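Local atomic coordinates of DNA methyltransferase (Nicotiana tabacum, PDB entry 4ONQ), a protein that probably transfers methyl groups from S-adenosyl-L-methionine to cytosine C5 in DNA, this chain being the catalytic domain of a plant DRM-type de novo methyltransferase. Residues S58-I63 with G81-L86; E89-L94 with A217-V222; S115-T120 with L166-R171; G230-S235 with P253-V258. The protein carries 5 engineered substitutions. All blocks are in the same frame, centred on the assembly; numbering follows the deposited sequence.

Contact 1 (S58-I63 with G81-L86); sequences SSLYDI and GYIHNL. Engineered in segment 58-63: S58 (natural residue Arg), S59 (natural residue Phe).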
loop_
_atom_site.group_PDB
_atom_site.type_symbol
_atom_site.label_atom_id
_atom_site.label_comp_id
_atom_site.label_asym_id
_atom_site.label_seq_id
_atom_site.Cartn_x
_atom_site.Cartn_y
_atom_site.Cartn_z
ATOM N N SER A 58 -4.670 -12.293 17.891
ATOM C CA SER A 58 -4.309 -12.616 19.268
ATOM C C SER A 58 -3.026 -11.910 19.677
ATOM O O SER A 58 -2.882 -11.483 20.822
ATOM C CB SER A 58 -4.167 -14.129 19.461
ATOM O OG SER A 58 -2.982 -14.625 18.862
ATOM N N SER A 59 -2.099 -11.776 18.734
ATOM C CA SER A 59 -0.828 -11.122 19.012
ATOM C C SER A 59 -1.003 -9.613 19.134
ATOM O O SER A 59 -0.231 -8.942 19.820
ATOM C CB SER A 59 0.195 -11.444 17.924
ATOM O OG SER A 59 0.473 -12.831 17.884
ATOM N N LEU A 60 -2.024 -9.081 18.469
ATOM C CA LEU A 60 -2.259 -7.641 18.467
ATOM C C LEU A 60 -3.521 -7.263 19.232
ATOM O O LEU A 60 -4.450 -6.686 18.668
ATOM C CB LEU A 60 -2.326 -7.094 17.037
ATOM C CG LEU A 60 -1.029 -7.097 16.231
ATOM C CD1 LEU A 60 -1.260 -6.524 14.839
ATOM C CD2 LEU A 60 0.047 -6.311 16.956
ATOM N N TYR A 61 -3.547 -7.611 20.513
ATOM C CA TYR A 61 -4.554 -7.106 21.439
ATOM C C TYR A 61 -5.991 -7.449 21.037
ATOM O O TYR A 61 -6.918 -6.682 21.300
ATOM C CB TYR A 61 -4.355 -5.599 21.624
ATOM C CG TYR A 61 -2.887 -5.242 21.752
ATOM C CD1 TYR A 61 -2.175 -5.558 22.902
ATOM C CD2 TYR A 61 -2.206 -4.620 20.714
ATOM C CE1 TYR A 61 -0.832 -5.252 23.022
ATOM C CE2 TYR A 61 -0.861 -4.311 20.824
ATOM C CZ TYR A 61 -0.182 -4.628 21.978
ATOM O OH TYR A 61 1.154 -4.319 22.092
ATOM N N ASP A 62 -6.149 -8.606 20.390
ATOM C CA ASP A 62 -7.452 -9.180 20.037
ATOM C C ASP A 62 -8.234 -8.436 18.958
ATOM O O ASP A 62 -9.337 -8.847 18.595
ATOM C CB ASP A 62 -8.318 -9.364 21.279
ATOM C CG ASP A 62 -7.667 -10.252 22.307
ATOM O OD1 ASP A 62 -7.075 -11.278 21.910
ATOM O OD2 ASP A 62 -7.742 -9.920 23.510
ATOM N N ILE A 63 -7.657 -7.356 18.441
ATOM C CA ILE A 63 -8.300 -6.537 17.414
ATOM C C ILE A 63 -8.663 -7.333 16.153
ATOM O O ILE A 63 -7.878 -8.147 15.662
ATOM C CB ILE A 63 -7.415 -5.322 17.041
ATOM C CG1 ILE A 63 -7.110 -4.490 18.293
ATOM C CG2 ILE A 63 -8.078 -4.467 15.967
ATOM C CD1 ILE A 63 -6.410 -3.178 18.003
ATOM N N GLY A 81 -5.854 -6.907 4.790
ATOM C CA GLY A 81 -6.386 -6.816 6.137
ATOM C C GLY A 81 -5.528 -5.875 6.969
ATOM O O GLY A 81 -4.302 -6.027 7.036
ATOM N N TYR A 82 -6.172 -4.888 7.588
ATOM C CA TYR A 82 -5.471 -3.913 8.417
ATOM C C TYR A 82 -5.892 -4.024 9.877
ATOM O O TYR A 82 -7.057 -3.838 10.209
ATOM C CB TYR A 82 -5.737 -2.489 7.923
ATOM C CG TYR A 82 -5.416 -2.264 6.463
ATOM C CD1 TYR A 82 -4.172 -1.784 6.065
ATOM C CD2 TYR A 82 -6.360 -2.528 5.480
ATOM C CE1 TYR A 82 -3.879 -1.571 4.723
ATOM C CE2 TYR A 82 -6.080 -2.321 4.145
ATOM C CZ TYR A 82 -4.840 -1.844 3.768
ATOM O OH TYR A 82 -4.577 -1.654 2.432
ATOM N N ILE A 83 -4.940 -4.330 10.748
ATOM C CA ILE A 83 -5.195 -4.346 12.179
ATOM C C ILE A 83 -4.744 -3.017 12.752
ATOM O O ILE A 83 -3.580 -2.656 12.624
ATOM C CB ILE A 83 -4.394 -5.453 12.879
ATOM C CG1 ILE A 83 -4.654 -6.806 12.215
ATOM C CG2 ILE A 83 -4.724 -5.484 14.371
ATOM C CD1 ILE A 83 -5.792 -7.578 12.834
ATOM N N HIS A 84 -5.652 -2.286 13.389
ATOM C CA HIS A 84 -5.283 -0.993 13.950
ATOM C C HIS A 84 -6.145 -0.590 15.143
ATOM O O HIS A 84 -7.162 -1.218 15.427
ATOM C CB HIS A 84 -5.331 0.084 12.865
ATOM C CG HIS A 84 -6.672 0.231 12.221
ATOM N ND1 HIS A 84 -7.635 1.097 12.695
ATOM C CD2 HIS A 84 -7.213 -0.376 11.138
ATOM C CE1 HIS A 84 -8.709 1.018 11.930
ATOM N NE2 HIS A 84 -8.481 0.130 10.980
ATOM N N ASN A 85 -5.720 0.461 15.838
ATOM C CA ASN A 85 -6.458 0.986 16.979
ATOM C C ASN A 85 -6.841 2.453 16.776
ATOM O O ASN A 85 -6.956 3.217 17.734
ATOM C CB ASN A 85 -5.649 0.808 18.268
ATOM C CG ASN A 85 -4.340 1.590 18.258
ATOM O OD1 ASN A 85 -3.936 2.149 17.235
ATOM N ND2 ASN A 85 -3.664 1.619 19.402
ATOM N N LEU A 86 -7.034 2.835 15.518
ATOM C CA LEU A 86 -7.399 4.201 15.162
ATOM C C LEU A 86 -8.893 4.390 15.312
ATOM O O LEU A 86 -9.649 3.424 15.237
ATOM C CB LEU A 86 -7.033 4.475 13.701
ATOM C CG LEU A 86 -5.580 4.233 13.305
ATOM C CD1 LEU A 86 -5.430 4.145 11.788
ATOM C CD2 LEU A 86 -4.709 5.335 13.874
#
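I63 and I83 mark the closest backbone approach of the two segments, their CA atoms 6.5 Å apart. Helix 50-59 has ended just before: L60 is the first residue to leave helical angles, and a type I' turn from L60 to I63, closed by I63 N on L60 O, swings the chain toward strand 79-84. The contact between 58-63 and 81-86 is carried by aliphatic side chains. I83 holds CG2 anti to its backbone N, and this branch fills the angle between two residues of the turn, touching L60 CD1 at 3.6 Å and I63 CB at 3.8 Å. Its other branch ends with CD1 3.6 Å from I63 O. I63 in turn slants across the end of the strand, where I63 CD1 lies 3.3 Å from H84 O. The same I63 CD1 is 4.1 Å from N85 CB. An alanine in place of I63 would keep the CB contact to I83 but would probably open a gap over the H84 carbonyl and beside N85 CB, where CG2 and CD1 had packed. Beyond the pair, W53 and I56 of helix 50-59 also cover I83, and V342 and L345 of helix 337-352 back L60. I63 reaches F40 of strand 39-45, the neighbour of strand 79-84 in the mixed sheet.

Contact 2 (E89-L94 with A217-V222); sequences ENRFPL and AYHLSV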
loop_
_atom_site.group_PDB
_atom_site.type_symbol
_atom_site.label_atom_id
_atom_site.label_comp_id
_atom_site.label_asym_id
_atom_site.label_seq_id
_atom_site.Cartn_x
_atom_site.Cartn_y
_atom_site.Cartn_z
ATOM N N GLU A 89 -14.294 6.797 12.668
ATOM C CA GLU A 89 -15.228 7.804 12.180
ATOM C C GLU A 89 -14.523 9.101 11.788
ATOM O O GLU A 89 -13.406 9.371 12.235
ATOM C CB GLU A 89 -16.315 8.068 13.223
ATOM C CG GLU A 89 -17.152 6.838 13.545
ATOM C CD GLU A 89 -17.985 7.009 14.799
ATOM O OE1 GLU A 89 -18.742 6.075 15.142
ATOM O OE2 GLU A 89 -17.883 8.075 15.442
ATOM N N ASN A 90 -15.195 9.889 10.951
ATOM C CA ASN A 90 -14.654 11.138 10.419
ATOM C C ASN A 90 -13.416 10.928 9.552
ATOM O O ASN A 90 -12.455 11.696 9.620
ATOM C CB ASN A 90 -14.378 12.143 11.538
ATOM C CG ASN A 90 -15.605 12.424 12.380
ATOM O OD1 ASN A 90 -16.704 12.615 11.855
ATOM N ND2 ASN A 90 -15.428 12.436 13.696
ATOM N N ARG A 91 -13.451 9.873 8.743
ATOM C CA ARG A 91 -12.400 9.603 7.776
ATOM C C ARG A 91 -12.698 10.369 6.501
ATOM O O ARG A 91 -13.839 10.402 6.044
ATOM C CB ARG A 91 -12.347 8.112 7.447
ATOM C CG ARG A 91 -11.832 7.226 8.556
ATOM C CD ARG A 91 -12.046 5.766 8.199
ATOM N NE ARG A 91 -11.253 4.878 9.039
ATOM C CZ ARG A 91 -11.259 3.554 8.941
ATOM N NH1 ARG A 91 -12.024 2.957 8.032
ATOM N NH2 ARG A 91 -10.497 2.826 9.750
ATOM N N PHE A 92 -11.675 10.987 5.927
ATOM C CA PHE A 92 -11.821 11.663 4.646
ATOM C C PHE A 92 -10.748 11.172 3.673
ATOM O O PHE A 92 -9.647 10.818 4.090
ATOM C CB PHE A 92 -11.778 13.189 4.821
ATOM C CG PHE A 92 -10.530 13.700 5.497
ATOM C CD1 PHE A 92 -9.427 14.081 4.748
ATOM C CD2 PHE A 92 -10.469 13.818 6.878
ATOM C CE1 PHE A 92 -8.278 14.559 5.364
ATOM C CE2 PHE A 92 -9.322 14.294 7.503
ATOM C CZ PHE A 92 -8.226 14.664 6.744
ATOM N N PRO A 93 -11.077 11.117 2.375
ATOM C CA PRO A 93 -10.104 10.654 1.382
ATOM C C PRO A 93 -9.187 11.769 0.888
ATOM O O PRO A 93 -9.476 12.946 1.079
ATOM C CB PRO A 93 -10.990 10.168 0.238
ATOM C CG PRO A 93 -12.195 11.043 0.317
ATOM C CD PRO A 93 -12.413 11.323 1.786
ATOM N N LEU A 94 -8.077 11.374 0.274
ATOM C CA LEU A 94 -7.182 12.290 -0.414
ATOM C C LEU A 94 -7.898 12.816 -1.654
ATOM O O LEU A 94 -8.605 12.068 -2.334
ATOM C CB LEU A 94 -5.919 11.538 -0.826
ATOM C CG LEU A 94 -4.561 11.929 -0.240
ATOM C CD1 LEU A 94 -4.684 12.371 1.194
ATOM C CD2 LEU A 94 -3.594 10.752 -0.357
ATOM N N ALA A 217 -4.039 6.417 3.441
ATOM C CA ALA A 217 -4.285 7.805 3.815
ATOM C C ALA A 217 -5.718 7.975 4.282
ATOM O O ALA A 217 -5.988 8.740 5.209
ATOM C CB ALA A 217 -3.994 8.738 2.659
ATOM N N TYR A 218 -6.637 7.265 3.632
ATOM C CA TYR A 218 -8.027 7.284 4.068
ATOM C C TYR A 218 -8.126 6.813 5.510
ATOM O O TYR A 218 -8.870 7.391 6.302
ATOM C CB TYR A 218 -8.907 6.418 3.170
ATOM C CG TYR A 218 -10.374 6.421 3.551
ATOM C CD1 TYR A 218 -11.171 7.543 3.335
ATOM C CD2 TYR A 218 -10.967 5.297 4.111
ATOM C CE1 TYR A 218 -12.513 7.543 3.671
ATOM C CE2 TYR A 218 -12.306 5.291 4.452
ATOM C CZ TYR A 218 -13.074 6.413 4.231
ATOM O OH TYR A 218 -14.408 6.398 4.574
ATOM N N HIS A 219 -7.372 5.776 5.866
ATOM C CA HIS A 219 -7.392 5.350 7.271
ATOM C C HIS A 219 -6.692 6.315 8.246
ATOM O O HIS A 219 -7.185 6.554 9.348
ATOM C CB HIS A 219 -6.861 3.927 7.427
ATOM C CG HIS A 219 -7.616 2.919 6.620
ATOM N ND1 HIS A 219 -7.060 1.730 6.201
ATOM C CD2 HIS A 219 -8.883 2.931 6.141
ATOM C CE1 HIS A 219 -7.953 1.052 5.503
ATOM N NE2 HIS A 219 -9.068 1.757 5.454
ATOM N N LEU A 220 -5.555 6.874 7.839
ATOM C CA LEU A 220 -4.763 7.729 8.722
ATOM C C LEU A 220 -5.310 9.149 8.828
ATOM O O LEU A 220 -4.843 9.930 9.652
ATOM C CB LEU A 220 -3.306 7.791 8.253
ATOM C CG LEU A 220 -2.508 6.487 8.219
ATOM C CD1 LEU A 220 -1.083 6.716 7.701
ATOM C CD2 LEU A 220 -2.475 5.851 9.593
ATOM N N SER A 221 -6.286 9.485 7.993
ATOM C CA SER A 221 -6.778 10.860 7.917
ATOM C C SER A 221 -7.322 11.358 9.255
ATOM O O SER A 221 -7.278 12.550 9.542
ATOM C CB SER A 221 -7.852 10.991 6.836
ATOM O OG SER A 221 -9.010 10.261 7.182
ATOM N N VAL A 222 -7.815 10.432 10.073
ATOM C CA VAL A 222 -8.316 10.749 11.407
ATOM C C VAL A 222 -7.234 11.333 12.314
ATOM O O VAL A 222 -7.535 11.892 13.367
ATOM C CB VAL A 222 -8.896 9.500 12.106
ATOM C CG1 VAL A 222 -9.988 8.867 11.256
ATOM C CG2 VAL A 222 -7.790 8.492 12.396
#
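One hydrogen bond joins 89-94 to 217-222: F92 N donates to S221 OG at 3.0 Å with an N-H...O angle of 159°. The same hydroxyl gives its proton to Y218 O, from above that carbonyl's plane, so it accepts from the loop while donating back to the helix. The first torsion of S221 sets OG between the backbone N and the carbonyl carbon, where both partners can be met.

Two CH-pi contacts run in opposite directions. S221 CB sits over the centre of the F92 ring, 3.6 Å from its centroid and 9° off the normal; R91 CB lies over a face of the Y218 ring, displaced toward the rim, 4.0 Å from the centroid. The loop after strand 79-84 crosses the C-terminal turn of helix 213-220 in the methyltransferase domain, with the CA atoms of P93 and Y218 4.8 Å apart.

Apolar contacts continue at both ends, L94 CD2 meeting A217 CB at 3.6 Å and V222 CG1 meeting R91 CG at 3.7 Å. As for charge, the extended R91 chain carries its guanidinium across H219, whose CD2 lies over one guanidinium face with the planes 36° apart. R91 NH1 forms a salt bridge with E66, and H219 ND1 is hydrogen-bonded to Y41 OH.

Contact 3 (S115-T120 with L166-R171); sequences SWDPRT and LVWVGR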
loop_
_atom_site.group_PDB
_atom_site.type_symbol
_atom_site.label_atom_id
_atom_site.label_comp_id
_atom_site.label_asym_id
_atom_site.label_seq_id
_atom_site.Cartn_x
_atom_site.Cartn_y
_atom_site.Cartn_z
ATOM N N SER A 115 -13.119 -4.297 -27.647
ATOM C CA SER A 115 -14.437 -4.389 -27.026
ATOM C C SER A 115 -14.625 -5.704 -26.261
ATOM O O SER A 115 -15.416 -5.777 -25.320
ATOM C CB SER A 115 -15.534 -4.235 -28.081
ATOM O OG SER A 115 -15.401 -5.219 -29.091
ATOM N N TRP A 116 -13.890 -6.737 -26.661
ATOM C CA TRP A 116 -14.030 -8.049 -26.040
ATOM C C TRP A 116 -13.177 -8.225 -24.783
ATOM O O TRP A 116 -13.205 -9.284 -24.152
ATOM C CB TRP A 116 -13.741 -9.163 -27.050
ATOM C CG TRP A 116 -12.421 -9.035 -27.754
ATOM C CD1 TRP A 116 -12.184 -8.401 -28.936
ATOM C CD2 TRP A 116 -11.161 -9.566 -27.324
ATOM N NE1 TRP A 116 -10.853 -8.500 -29.267
ATOM C CE2 TRP A 116 -10.204 -9.207 -28.292
ATOM C CE3 TRP A 116 -10.750 -10.301 -26.208
ATOM C CZ2 TRP A 116 -8.861 -9.563 -28.183
ATOM C CZ3 TRP A 116 -9.414 -10.654 -26.101
ATOM C CH2 TRP A 116 -8.485 -10.284 -27.084
ATOM N N ASP A 117 -12.412 -7.194 -24.429
ATOM C CA ASP A 117 -11.679 -7.186 -23.169
ATOM C C ASP A 117 -12.493 -6.379 -22.165
ATOM O O ASP A 117 -12.501 -5.149 -22.205
ATOM C CB ASP A 117 -10.284 -6.584 -23.355
ATOM C CG ASP A 117 -9.381 -6.784 -22.139
ATOM O OD1 ASP A 117 -9.888 -6.782 -20.993
ATOM O OD2 ASP A 117 -8.155 -6.942 -22.334
ATOM N N PRO A 118 -13.188 -7.075 -21.257
ATOM C CA PRO A 118 -14.169 -6.438 -20.370
ATOM C C PRO A 118 -13.555 -5.759 -19.154
ATOM O O PRO A 118 -14.274 -5.070 -18.437
ATOM C CB PRO A 118 -15.037 -7.616 -19.918
ATOM C CG PRO A 118 -14.102 -8.784 -19.929
ATOM C CD PRO A 118 -13.111 -8.533 -21.052
ATOM N N ARG A 119 -12.261 -5.952 -18.922
ATOM C CA ARG A 119 -11.609 -5.377 -17.749
ATOM C C ARG A 119 -11.740 -3.857 -17.683
ATOM O O ARG A 119 -11.548 -3.157 -18.678
ATOM C CB ARG A 119 -10.131 -5.737 -17.725
ATOM C CG ARG A 119 -9.830 -7.198 -17.555
ATOM C CD ARG A 119 -8.329 -7.424 -17.644
ATOM N NE ARG A 119 -7.803 -7.028 -18.947
ATOM C CZ ARG A 119 -6.530 -6.726 -19.176
ATOM N NH1 ARG A 119 -5.653 -6.762 -18.183
ATOM N NH2 ARG A 119 -6.142 -6.381 -20.396
ATOM N N THR A 120 -12.075 -3.357 -16.500
ATOM C CA THR A 120 -12.028 -1.925 -16.237
ATOM C C THR A 120 -11.188 -1.714 -14.987
ATOM O O THR A 120 -10.949 -0.591 -14.549
ATOM C CB THR A 120 -13.431 -1.335 -16.035
ATOM O OG1 THR A 120 -14.080 -2.019 -14.958
ATOM C CG2 THR A 120 -14.261 -1.494 -17.302
ATOM N N LEU A 166 -1.491 -7.097 -18.061
ATOM C CA LEU A 166 -1.111 -6.532 -19.346
ATOM C C LEU A 166 -2.180 -5.564 -19.821
ATOM O O LEU A 166 -3.366 -5.803 -19.634
ATOM C CB LEU A 166 -0.905 -7.644 -20.367
ATOM C CG LEU A 166 0.142 -8.666 -19.934
ATOM C CD1 LEU A 166 0.201 -9.798 -20.928
ATOM C CD2 LEU A 166 1.509 -8.018 -19.783
ATOM N N VAL A 167 -1.752 -4.462 -20.422
ATOM C CA VAL A 167 -2.673 -3.447 -20.903
ATOM C C VAL A 167 -2.440 -3.232 -22.392
ATOM O O VAL A 167 -1.333 -3.420 -22.881
ATOM C CB VAL A 167 -2.481 -2.122 -20.137
ATOM C CG1 VAL A 167 -2.836 -2.307 -18.656
ATOM C CG2 VAL A 167 -1.045 -1.623 -20.282
ATOM N N TRP A 168 -3.488 -2.850 -23.112
ATOM C CA TRP A 168 -3.373 -2.619 -24.548
ATOM C C TRP A 168 -2.764 -1.257 -24.826
ATOM O O TRP A 168 -3.202 -0.259 -24.265
ATOM C CB TRP A 168 -4.737 -2.746 -25.234
ATOM C CG TRP A 168 -5.333 -4.107 -25.068
ATOM C CD1 TRP A 168 -6.147 -4.533 -24.053
ATOM C CD2 TRP A 168 -5.148 -5.234 -25.935
ATOM N NE1 TRP A 168 -6.484 -5.856 -24.241
ATOM C CE2 TRP A 168 -5.884 -6.308 -25.387
ATOM C CE3 TRP A 168 -4.430 -5.440 -27.119
ATOM C CZ2 TRP A 168 -5.925 -7.568 -25.986
ATOM C CZ3 TRP A 168 -4.470 -6.691 -27.711
ATOM C CH2 TRP A 168 -5.213 -7.740 -27.141
ATOM N N VAL A 169 -1.744 -1.226 -25.681
ATOM C CA VAL A 169 -1.063 0.026 -26.013
ATOM C C VAL A 169 -1.038 0.284 -27.513
ATOM O O VAL A 169 -0.564 1.320 -27.971
ATOM C CB VAL A 169 0.378 0.050 -25.474
ATOM C CG1 VAL A 169 0.363 0.069 -23.951
ATOM C CG2 VAL A 169 1.158 -1.141 -26.000
ATOM N N GLY A 170 -1.549 -0.671 -28.274
ATOM C CA GLY A 170 -1.656 -0.523 -29.709
ATOM C C GLY A 170 -2.476 -1.685 -30.215
ATOM O O GLY A 170 -2.822 -2.577 -29.438
ATOM N N ARG A 171 -2.805 -1.682 -31.501
ATOM C CA ARG A 171 -3.525 -2.806 -32.080
ATOM C C ARG A 171 -2.590 -4.012 -32.133
ATOM O O ARG A 171 -1.457 -3.908 -32.621
ATOM C CB ARG A 171 -4.048 -2.461 -33.475
ATOM C CG ARG A 171 -5.110 -3.423 -33.981
ATOM C CD ARG A 171 -5.631 -2.997 -35.340
ATOM N NE ARG A 171 -6.010 -1.588 -35.358
ATOM C CZ ARG A 171 -6.638 -0.995 -36.368
ATOM N NH1 ARG A 171 -6.967 -1.694 -37.446
ATOM N NH2 ARG A 171 -6.942 0.294 -36.297
#
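D117 and W168 are brought together by first torsions that differ: D117 holds CG anti to its backbone N (chi1 -169°), reaching toward strand 166-170, whereas W168 has CG anti to its carbonyl carbon (chi1 -61°), which presents the indole N-H edge to the carboxylate. W168 NE1 donates to D117 OD2 at 2.8 Å. The oxygen lies in the indole plane but is met on its anti side, 26° out of the carboxylate plane, and the two flat groups are almost perpendicular.

R119 bends at chi3 and returns to the same carboxylate side-on. Its NE reaches the syn lone pair of D117 OD1 at 2.9 Å, and NH2 reaches D117 OD2, also at 2.9 Å, completing a two-nitrogen salt bridge. The backbone R119 N donates to D117 OD1 as well, forming an Asx turn. The far end of the guanidinium meets the strand end-on: NH1 and NH2 each donate to L166 O at 2.9 Å, with that oxygen close to the guanidinium plane. Beside this polar group, W116 CH2 touches W168 CZ2 at 3.9 Å, the six-membered rings steeply inclined and meeting obliquely. W113 meets W168 edge-to-face, and L158 of helix 151-164 touches D117.

The arrangement ties an irregular loop to one strand of the two-stranded hairpin 166-170/173-176. Each D117 oxygen accepts two bonds, and three R119 nitrogens are engaged, so the guanidinium is fixed in rotation. With the pair buried, four donors around one carboxylate would be expected to favour its ionised form and to balance the arginine's charge locally.

Contact 4 (G230-S235 with P253-V258); sequences GINVLS and PLNTVV
I231 to S235 and T256 to V258 pair as parallel strands of a beta-alpha-beta unit with helix 242-249 as the crossover, part of the Rossmann-like methyltransferase sheet; the axes run 7° apart at 4.6 Å. The tight part is V233 to S235. V258 N donates to V233 O at 2.7 Å, with a C=O...N angle of 175°, and V233 N and S235 N donate to T256 O and V258 O. V233 CB meets V257 CG2 at 4.1 Å on the face of helix 242-249, while L234 CD1 packs on V258 CB on the face shared with helix 337-352.

The other end is more irregular and nearer solvent, where P253 and N255 are exposed. A beta bulge shifts the register by one after I231, whose carbonyl accepts from N255 N at 2.8 Å and weakly from T256 N. G230 is fitted to this place: at its backbone angles a CB would press on the preceding carbonyl oxygen and on N255 CB. N232, buried beside T256, gives its ND2 to F304 O and G306 O. A leucine in place of N232 would probably leave those two carbonyls without their amide donor. N232 OD1 turns toward the neighbouring strand, 3.1 Å from T256 CB.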
loop_
_atom_site.group_PDB
_atom_site.type_symbol
_atom_site.label_atom_id
_atom_site.label_comp_id
_atom_site.label_asym_id
_atom_site.label_seq_id
_atom_site.Cartn_x
_atom_site.Cartn_y
_atom_site.Cartn_z
ATOM N N GLY A 230 2.647 18.153 14.849
ATOM C CA GLY A 230 3.410 17.234 14.062
ATOM C C GLY A 230 3.445 15.906 14.751
ATOM O O GLY A 230 3.185 15.777 15.911
ATOM N N ILE A 231 3.779 14.912 13.991
ATOM C CA ILE A 231 3.646 13.569 14.447
ATOM C C ILE A 231 4.994 12.864 14.456
ATOM O O ILE A 231 5.851 13.168 13.672
ATOM C CB ILE A 231 2.541 12.863 13.636
ATOM C CG1 ILE A 231 1.956 11.721 14.387
ATOM C CG2 ILE A 231 2.993 12.394 12.284
ATOM C CD1 ILE A 231 0.889 11.047 13.582
ATOM N N ASN A 232 5.180 11.976 15.415
ATOM C CA ASN A 232 6.372 11.165 15.522
ATOM C C ASN A 232 6.024 9.766 15.107
ATOM O O ASN A 232 5.121 9.210 15.616
ATOM C CB ASN A 232 6.839 11.151 16.959
ATOM C CG ASN A 232 7.733 12.305 17.305
ATOM O OD1 ASN A 232 8.123 13.065 16.470
ATOM N ND2 ASN A 232 8.074 12.413 18.554
ATOM N N VAL A 233 6.743 9.200 14.160
ATOM C CA VAL A 233 6.330 7.936 13.570
ATOM C C VAL A 233 7.420 6.883 13.664
ATOM O O VAL A 233 8.571 7.134 13.306
ATOM C CB VAL A 233 5.975 8.106 12.082
ATOM C CG1 VAL A 233 5.446 6.800 11.517
ATOM C CG2 VAL A 233 4.966 9.223 11.903
ATOM N N LEU A 234 7.058 5.705 14.155
ATOM C CA LEU A 234 7.924 4.549 14.019
ATOM C C LEU A 234 7.434 3.753 12.819
ATOM O O LEU A 234 6.405 3.080 12.889
ATOM C CB LEU A 234 7.909 3.687 15.276
ATOM C CG LEU A 234 8.866 2.489 15.230
ATOM C CD1 LEU A 234 10.250 2.957 14.848
ATOM C CD2 LEU A 234 8.916 1.746 16.558
ATOM N N SER A 235 8.160 3.853 11.709
ATOM C CA SER A 235 7.786 3.153 10.488
ATOM C C SER A 235 8.631 1.899 10.313
ATOM O O SER A 235 9.827 1.981 10.041
ATOM C CB SER A 235 7.946 4.071 9.278
ATOM O OG SER A 235 7.343 3.500 8.132
ATOM N N PRO A 253 1.855 17.142 9.516
ATOM C CA PRO A 253 3.265 17.441 9.577
ATOM C C PRO A 253 4.030 16.308 10.204
ATOM O O PRO A 253 3.558 15.679 11.105
ATOM C CB PRO A 253 3.329 18.699 10.428
ATOM C CG PRO A 253 1.958 19.057 10.727
ATOM C CD PRO A 253 1.100 17.891 10.512
ATOM N N LEU A 254 5.225 16.079 9.716
ATOM C CA LEU A 254 6.053 15.053 10.256
ATOM C C LEU A 254 7.163 15.639 11.080
ATOM O O LEU A 254 7.995 16.335 10.582
ATOM C CB LEU A 254 6.658 14.270 9.119
ATOM C CG LEU A 254 5.665 13.551 8.244
ATOM C CD1 LEU A 254 6.295 13.160 6.947
ATOM C CD2 LEU A 254 5.107 12.353 8.943
ATOM N N ASN A 255 7.193 15.298 12.346
ATOM C CA ASN A 255 8.238 15.797 13.187
ATOM C C ASN A 255 9.380 14.842 13.335
ATOM O O ASN A 255 10.475 15.158 13.030
ATOM C CB ASN A 255 7.670 16.189 14.541
ATOM C CG ASN A 255 8.732 16.470 15.544
ATOM O OD1 ASN A 255 8.998 15.664 16.408
ATOM N ND2 ASN A 255 9.351 17.626 15.439
ATOM N N THR A 256 9.120 13.633 13.685
ATOM C CA THR A 256 10.223 12.761 13.638
ATOM C C THR A 256 9.752 11.435 13.060
ATOM O O THR A 256 8.701 10.982 13.405
ATOM C CB THR A 256 10.786 12.660 15.016
ATOM O OG1 THR A 256 12.093 13.225 15.050
ATOM C CG2 THR A 256 10.905 11.272 15.405
ATOM N N VAL A 257 10.498 10.865 12.131
ATOM C CA VAL A 257 10.229 9.528 11.620
ATOM C C VAL A 257 11.399 8.580 11.811
ATOM O O VAL A 257 12.475 8.839 11.374
ATOM C CB VAL A 257 9.880 9.537 10.129
ATOM C CG1 VAL A 257 9.768 8.129 9.596
ATOM C CG2 VAL A 257 8.602 10.280 9.883
ATOM N N VAL A 258 11.150 7.467 12.466
ATOM C CA VAL A 258 12.137 6.399 12.573
ATOM C C VAL A 258 11.749 5.288 11.617
ATOM O O VAL A 258 10.705 4.659 11.762
ATOM C CB VAL A 258 12.261 5.851 13.996
ATOM C CG1 VAL A 258 13.310 4.743 14.038
ATOM C CG2 VAL A 258 12.628 6.965 14.953
#

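Contacts 1 and 4 reach one mixed seven-stranded sheet at different strands, 79-84 in the former and 231-236 with 254-260 in the latter, their centres about 21 Å apart. The centre of contact 2 lies about 18 Å from the centre of each. It touches contact 1 directly, H84 CE1 packing 3.3 Å from R91 NH2, and its helix 213-220 leads along the chain into strand 231-236 of contact 4. Contact 3 stands apart, about 33 to 42 Å from the other centres, and is nested in sequence within the long excursion that contact 2 closes. Contacts 1, 2 and 4 thus belong to the sheet-centred body, where the side chain of S235 is about 6 Å from the bound sinefungin, and contact 3, with its own two-stranded hairpin, to what is probably a separate lobe.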